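Local structure of 6-phospho-beta-d glycosidase (Streptococcus pyogenes, 5FOO) at residues T50-L64 / V435-K447. The protein probably hydrolyses 6-phosphorylated beta-glucosides as a retaining glycosidase of family 1, and binds the inhibitor 6-phosphocyclophellitol. The protein carries 1 engineered substitution. Residues are numbered along the deposited sequence; the frame is centred on the assembly and turned at random.
Sequences TASDAYHQIESDLTL and VENNIHTQVRRPK
Helix 54-64 runs nearly parallel to strand 444-446, 10° between their directions and 11.1 Å between their axes at closest approach, a gap that R444 spans from the strand side. Its chain turns about the CB-CG bond (chi2 69°), which brings the guanidinium against both the helix and the turn before it. D61 is held side-on: R444 NE meets D61 OD1 at 2.8 Å and R444 NH2 meets D61 OD2, on its syn lone pair, also at 2.8 Å, the two planes nearly coplanar. The other end of the same group, NH1 and NH2, closes on a single atom, S52 O, with NH2 nearly along the C=O axis. Q57 comes from the opposite direction and lays its amide over one guanidinium face, planes 22° apart; Q57 OE1 sits 3.3 Å from R444 NE, a stacking contact and not a bond. Q57 NE2 points almost straight at Q442 O (2.8 Å) and also donates to D53 OD2, so the amide is fixed in rotation, while a water joins Q57 OE1 to Q442 O. Q442, folded back at chi2, sends Q442 NE2 to A51 O at 3.0 Å and lays its amide against D53 CB. Its OE1 accepts from N437 ND2 and R444 NH1; R444 NH1 also donates to S52 O, which makes the close approach of these two oxygens tolerable. S52 OG takes only a weak bond from N437 ND2 and is held chiefly by D420 and Y428. Farther along the helix, L64 CD2 meets V435 CG1 tip to tip at 4.1 Å, and L64 CD1 lies near the ring of P446. Together these contacts pin the antiparallel hairpin 435-446, which follows the eighth barrel strand, to the type II' turn 50-53 and the helix (54-67) that leads into the second strand, 72-76, of the family 1 (beta/alpha)8 barrel.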
loop_
_atom_site.group_PDB
_atom_site.type_symbol
_atom_site.label_atom_id
_atom_site.label_comp_id
_atom_site.label_asym_id
_atom_site.label_seq_id
_atom_site.Cartn_x
_atom_site.Cartn_y
_atom_site.Cartn_z
ATOM N N THR A 50 4.817 -18.751 7.863
ATOM C CA THR A 50 3.995 -18.559 9.021
ATOM C C THR A 50 3.632 -17.100 9.210
ATOM O O THR A 50 2.503 -16.848 9.605
ATOM C CB THR A 50 4.692 -19.155 10.270
ATOM O OG1 THR A 50 4.665 -20.574 10.107
ATOM C CG2 THR A 50 3.962 -18.839 11.563
ATOM N N ALA A 51 4.561 -16.181 8.892
ATOM C CA ALA A 51 4.418 -14.770 9.053
ATOM C C ALA A 51 3.877 -14.445 10.454
ATOM O O ALA A 51 4.454 -14.914 11.428
ATOM C CB ALA A 51 3.545 -14.204 7.923
ATOM N N SER A 52 2.753 -13.715 10.598
ATOM C CA SER A 52 2.266 -13.444 11.928
ATOM C C SER A 52 1.035 -14.299 12.268
ATOM O O SER A 52 0.301 -13.923 13.120
ATOM C CB SER A 52 2.028 -11.934 12.142
ATOM O OG SER A 52 3.290 -11.287 12.377
ATOM N N ASP A 53 0.842 -15.428 11.599
ATOM C CA ASP A 53 -0.115 -16.452 12.013
ATOM C C ASP A 53 -1.590 -15.947 12.026
ATOM O O ASP A 53 -2.446 -16.479 12.765
ATOM C CB ASP A 53 0.282 -17.038 13.403
ATOM C CG ASP A 53 -0.465 -18.330 13.756
ATOM O OD1 ASP A 53 -0.720 -19.099 12.766
ATOM O OD2 ASP A 53 -0.782 -18.552 15.012
ATOM N N ALA A 54 -1.885 -14.950 11.200
ATOM C CA ALA A 54 -3.266 -14.470 11.077
ATOM C C ALA A 54 -4.222 -15.535 10.499
ATOM O O ALA A 54 -5.438 -15.500 10.783
ATOM C CB ALA A 54 -3.327 -13.183 10.282
ATOM N N TYR A 55 -3.712 -16.491 9.722
ATOM C CA TYR A 55 -4.545 -17.600 9.331
ATOM C C TYR A 55 -5.318 -18.199 10.556
ATOM O O TYR A 55 -6.547 -18.464 10.480
ATOM C CB TYR A 55 -3.804 -18.682 8.537
ATOM C CG TYR A 55 -4.740 -19.802 8.102
ATOM C CD1 TYR A 55 -5.511 -19.678 6.961
ATOM C CD2 TYR A 55 -4.900 -20.968 8.877
ATOM C CE1 TYR A 55 -6.426 -20.661 6.604
ATOM C CE2 TYR A 55 -5.778 -21.974 8.486
ATOM C CZ TYR A 55 -6.547 -21.804 7.351
ATOM O OH TYR A 55 -7.454 -22.790 6.918
ATOM N N HIS A 56 -4.599 -18.363 11.681
ATOM C CA HIS A 56 -5.164 -18.913 12.883
ATOM C C HIS A 56 -5.714 -17.847 13.820
ATOM O O HIS A 56 -6.757 -18.049 14.415
ATOM C CB HIS A 56 -4.124 -19.764 13.593
ATOM C CG HIS A 56 -3.667 -20.955 12.805
ATOM N ND1 HIS A 56 -2.389 -21.070 12.303
ATOM C CD2 HIS A 56 -4.288 -22.119 12.511
ATOM C CE1 HIS A 56 -2.265 -22.243 11.699
ATOM N NE2 HIS A 56 -3.402 -22.896 11.805
ATOM N N GLN A 57 -5.069 -16.703 13.927
ATOM C CA GLN A 57 -5.379 -15.732 14.978
ATOM C C GLN A 57 -6.199 -14.500 14.591
ATOM O O GLN A 57 -6.343 -13.605 15.396
ATOM C CB GLN A 57 -4.050 -15.257 15.595
ATOM C CG GLN A 57 -3.305 -16.384 16.310
ATOM C CD GLN A 57 -2.240 -15.837 17.262
ATOM O OE1 GLN A 57 -2.543 -15.019 18.127
ATOM N NE2 GLN A 57 -0.992 -16.233 17.071
ATOM N N ILE A 58 -6.727 -14.425 13.383
ATOM C CA ILE A 58 -7.481 -13.260 12.980
ATOM C C ILE A 58 -8.610 -12.917 13.948
ATOM O O ILE A 58 -8.783 -11.722 14.315
ATOM C CB ILE A 58 -7.932 -13.319 11.474
ATOM C CG1 ILE A 58 -8.434 -11.945 11.025
ATOM C CG2 ILE A 58 -8.978 -14.392 11.279
ATOM C CD1 ILE A 58 -7.418 -10.843 11.100
ATOM N N GLU A 59 -9.362 -13.906 14.396
ATOM C CA GLU A 59 -10.501 -13.622 15.307
ATOM C C GLU A 59 -9.999 -13.025 16.609
ATOM O O GLU A 59 -10.444 -11.954 17.005
ATOM C CB GLU A 59 -11.293 -14.884 15.699
ATOM C CG GLU A 59 -12.195 -15.443 14.639
ATOM C CD GLU A 59 -11.488 -16.385 13.694
ATOM O OE1 GLU A 59 -10.219 -16.556 13.765
ATOM O OE2 GLU A 59 -12.233 -16.921 12.842
ATOM N N SER A 60 -9.031 -13.692 17.255
ATOM C CA SER A 60 -8.498 -13.139 18.531
ATOM C C SER A 60 -7.777 -11.807 18.336
ATOM O O SER A 60 -7.930 -10.903 19.173
ATOM C CB SER A 60 -7.591 -14.127 19.257
ATOM O OG SER A 60 -6.531 -14.481 18.410
ATOM N N ASP A 61 -7.074 -11.630 17.206
ATOM C CA ASP A 61 -6.471 -10.319 16.840
ATOM C C ASP A 61 -7.525 -9.209 16.745
ATOM O O ASP A 61 -7.344 -8.077 17.276
ATOM C CB ASP A 61 -5.772 -10.403 15.463
ATOM C CG ASP A 61 -4.381 -11.109 15.501
ATOM O OD1 ASP A 61 -3.940 -11.545 16.612
ATOM O OD2 ASP A 61 -3.728 -11.210 14.409
ATOM N N LEU A 62 -8.630 -9.481 16.040
ATOM C CA LEU A 62 -9.640 -8.387 15.883
ATOM C C LEU A 62 -10.333 -8.057 17.227
ATOM O O LEU A 62 -10.580 -6.915 17.540
ATOM C CB LEU A 62 -10.660 -8.724 14.809
ATOM C CG LEU A 62 -10.010 -8.732 13.407
ATOM C CD1 LEU A 62 -10.937 -9.465 12.490
ATOM C CD2 LEU A 62 -9.756 -7.320 12.892
ATOM N N THR A 63 -10.528 -9.071 18.045
ATOM C CA THR A 63 -11.000 -8.860 19.389
ATOM C C THR A 63 -10.027 -7.932 20.149
ATOM O O THR A 63 -10.460 -6.939 20.741
ATOM C CB THR A 63 -11.262 -10.214 20.104
ATOM O OG1 THR A 63 -12.293 -10.895 19.410
ATOM C CG2 THR A 63 -11.706 -10.023 21.540
ATOM N N LEU A 64 -8.728 -8.197 20.070
ATOM C CA LEU A 64 -7.749 -7.302 20.696
ATOM C C LEU A 64 -7.751 -5.921 20.144
ATOM O O LEU A 64 -7.704 -4.944 20.900
ATOM C CB LEU A 64 -6.359 -7.880 20.551
ATOM C CG LEU A 64 -5.222 -7.092 21.249
ATOM C CD1 LEU A 64 -5.267 -7.142 22.791
ATOM C CD2 LEU A 64 -3.931 -7.667 20.721
ATOM N N VAL A 435 1.377 -3.433 18.499
ATOM C CA VAL A 435 1.349 -4.644 19.287
ATOM C C VAL A 435 2.476 -5.540 18.799
ATOM O O VAL A 435 2.579 -5.851 17.615
ATOM C CB VAL A 435 0.017 -5.388 19.093
ATOM C CG1 VAL A 435 -0.023 -6.683 19.912
ATOM C CG2 VAL A 435 -1.160 -4.453 19.471
ATOM N N GLU A 436 3.269 -5.999 19.752
ATOM C CA GLU A 436 4.439 -6.824 19.505
ATOM C C GLU A 436 3.968 -8.209 19.133
ATOM O O GLU A 436 2.993 -8.691 19.699
ATOM C CB GLU A 436 5.226 -6.901 20.839
ATOM C CG GLU A 436 6.387 -7.843 20.841
ATOM C CD GLU A 436 7.021 -8.025 22.212
ATOM O OE1 GLU A 436 6.570 -7.439 23.253
ATOM O OE2 GLU A 436 7.974 -8.815 22.196
ATOM N N ASN A 437 4.670 -8.863 18.245
ATOM C CA ASN A 437 4.491 -10.270 18.015
ATOM C C ASN A 437 5.804 -11.000 18.303
ATOM O O ASN A 437 6.864 -10.619 17.810
ATOM C CB ASN A 437 4.108 -10.589 16.566
ATOM C CG ASN A 437 3.635 -12.022 16.392
ATOM O OD1 ASN A 437 3.159 -12.674 17.356
ATOM N ND2 ASN A 437 3.712 -12.512 15.188
ATOM N N ASN A 438 5.739 -12.067 19.080
ATOM C CA ASN A 438 6.912 -12.936 19.206
ATOM C C ASN A 438 6.877 -13.860 18.003
ATOM O O ASN A 438 5.944 -14.629 17.820
ATOM C CB ASN A 438 6.825 -13.721 20.493
ATOM C CG ASN A 438 8.007 -14.649 20.714
ATOM O OD1 ASN A 438 8.366 -15.527 19.915
ATOM N ND2 ASN A 438 8.637 -14.424 21.791
ATOM N N ILE A 439 7.883 -13.809 17.160
ATOM C CA ILE A 439 7.792 -14.586 15.957
ATOM C C ILE A 439 8.057 -16.078 16.103
ATOM O O ILE A 439 7.879 -16.821 15.158
ATOM C CB ILE A 439 8.592 -13.995 14.803
ATOM C CG1 ILE A 439 10.072 -13.895 15.141
ATOM C CG2 ILE A 439 8.035 -12.627 14.481
ATOM C CD1 ILE A 439 10.871 -13.824 13.868
ATOM N N HIS A 440 8.416 -16.539 17.289
ATOM C CA HIS A 440 8.572 -17.948 17.476
ATOM C C HIS A 440 7.306 -18.545 18.076
ATOM O O HIS A 440 6.980 -19.640 17.727
ATOM C CB HIS A 440 9.792 -18.252 18.352
ATOM C CG HIS A 440 11.016 -17.521 17.945
ATOM N ND1 HIS A 440 11.763 -17.887 16.844
ATOM C CD2 HIS A 440 11.596 -16.410 18.461
ATOM C CE1 HIS A 440 12.761 -17.031 16.704
ATOM N NE2 HIS A 440 12.697 -16.150 17.688
ATOM N N THR A 441 6.648 -17.849 18.997
ATOM C CA THR A 441 5.442 -18.361 19.677
ATOM C C THR A 441 4.122 -17.787 19.147
ATOM O O THR A 441 3.071 -18.222 19.582
ATOM C CB THR A 441 5.460 -18.037 21.191
ATOM O OG1 THR A 441 5.381 -16.625 21.395
ATOM C CG2 THR A 441 6.766 -18.620 21.859
ATOM N N GLN A 442 4.205 -16.775 18.282
ATOM C CA GLN A 442 3.061 -15.986 17.800
ATOM C C GLN A 442 2.165 -15.393 18.897
ATOM O O GLN A 442 0.991 -15.065 18.670
ATOM C CB GLN A 442 2.259 -16.861 16.847
ATOM C CG GLN A 442 3.072 -17.361 15.686
ATOM C CD GLN A 442 3.438 -16.257 14.732
ATOM O OE1 GLN A 442 2.742 -15.211 14.599
ATOM N NE2 GLN A 442 4.537 -16.477 14.028
ATOM N N VAL A 443 2.736 -15.211 20.072
ATOM C CA VAL A 443 2.067 -14.492 21.140
ATOM C C VAL A 443 2.180 -12.995 20.943
ATOM O O VAL A 443 3.290 -12.453 20.725
ATOM C CB VAL A 443 2.701 -14.860 22.502
ATOM C CG1 VAL A 443 2.160 -13.972 23.655
ATOM C CG2 VAL A 443 2.445 -16.333 22.752
ATOM N N ARG A 444 1.052 -12.312 21.103
ATOM C CA ARG A 444 1.000 -10.845 20.984
ATOM C C ARG A 444 1.145 -10.166 22.348
ATOM O O ARG A 444 0.752 -10.703 23.373
ATOM C CB ARG A 444 -0.324 -10.366 20.373
ATOM C CG ARG A 444 -0.476 -10.540 18.881
ATOM C CD ARG A 444 -0.593 -11.980 18.490
ATOM N NE ARG A 444 -1.225 -12.142 17.191
ATOM C CZ ARG A 444 -0.734 -12.765 16.126
ATOM N NH1 ARG A 444 0.511 -13.292 16.088
ATOM N NH2 ARG A 444 -1.507 -12.851 15.031
ATOM N N ARG A 445 1.701 -8.969 22.350
ATOM C CA ARG A 445 1.728 -8.147 23.517
ATOM C C ARG A 445 1.691 -6.688 23.136
ATOM O O ARG A 445 2.634 -6.184 22.511
ATOM C CB ARG A 445 3.006 -8.429 24.319
ATOM C CG ARG A 445 3.056 -7.503 25.512
ATOM C CD ARG A 445 3.858 -8.033 26.681
ATOM N NE ARG A 445 3.443 -7.244 27.847
ATOM C CZ ARG A 445 3.987 -7.284 29.063
ATOM N NH1 ARG A 445 5.017 -8.095 29.333
ATOM N NH2 ARG A 445 3.493 -6.477 30.012
ATOM N N PRO A 446 0.616 -5.982 23.521
ATOM C CA PRO A 446 0.499 -4.535 23.206
ATOM C C PRO A 446 1.694 -3.748 23.665
ATOM O O PRO A 446 2.194 -3.996 24.766
ATOM C CB PRO A 446 -0.714 -4.104 24.023
ATOM C CG PRO A 446 -1.585 -5.347 24.040
ATOM C CD PRO A 446 -0.639 -6.531 24.097
ATOM N N LYS A 447 2.113 -2.779 22.859
ATOM C CA LYS A 447 3.183 -1.864 23.241
ATOM C C LYS A 447 2.524 -0.621 23.812
ATOM O O LYS A 447 1.281 -0.425 23.695
ATOM C CB LYS A 447 4.086 -1.495 22.046
ATOM C CG LYS A 447 4.492 -2.654 21.180
ATOM C CD LYS A 447 5.472 -2.227 20.075
ATOM C CE LYS A 447 5.698 -3.354 19.072
ATOM N NZ LYS A 447 6.225 -2.922 17.755
HETATM O O HOH W 1 -1.384 -15.866 20.457
#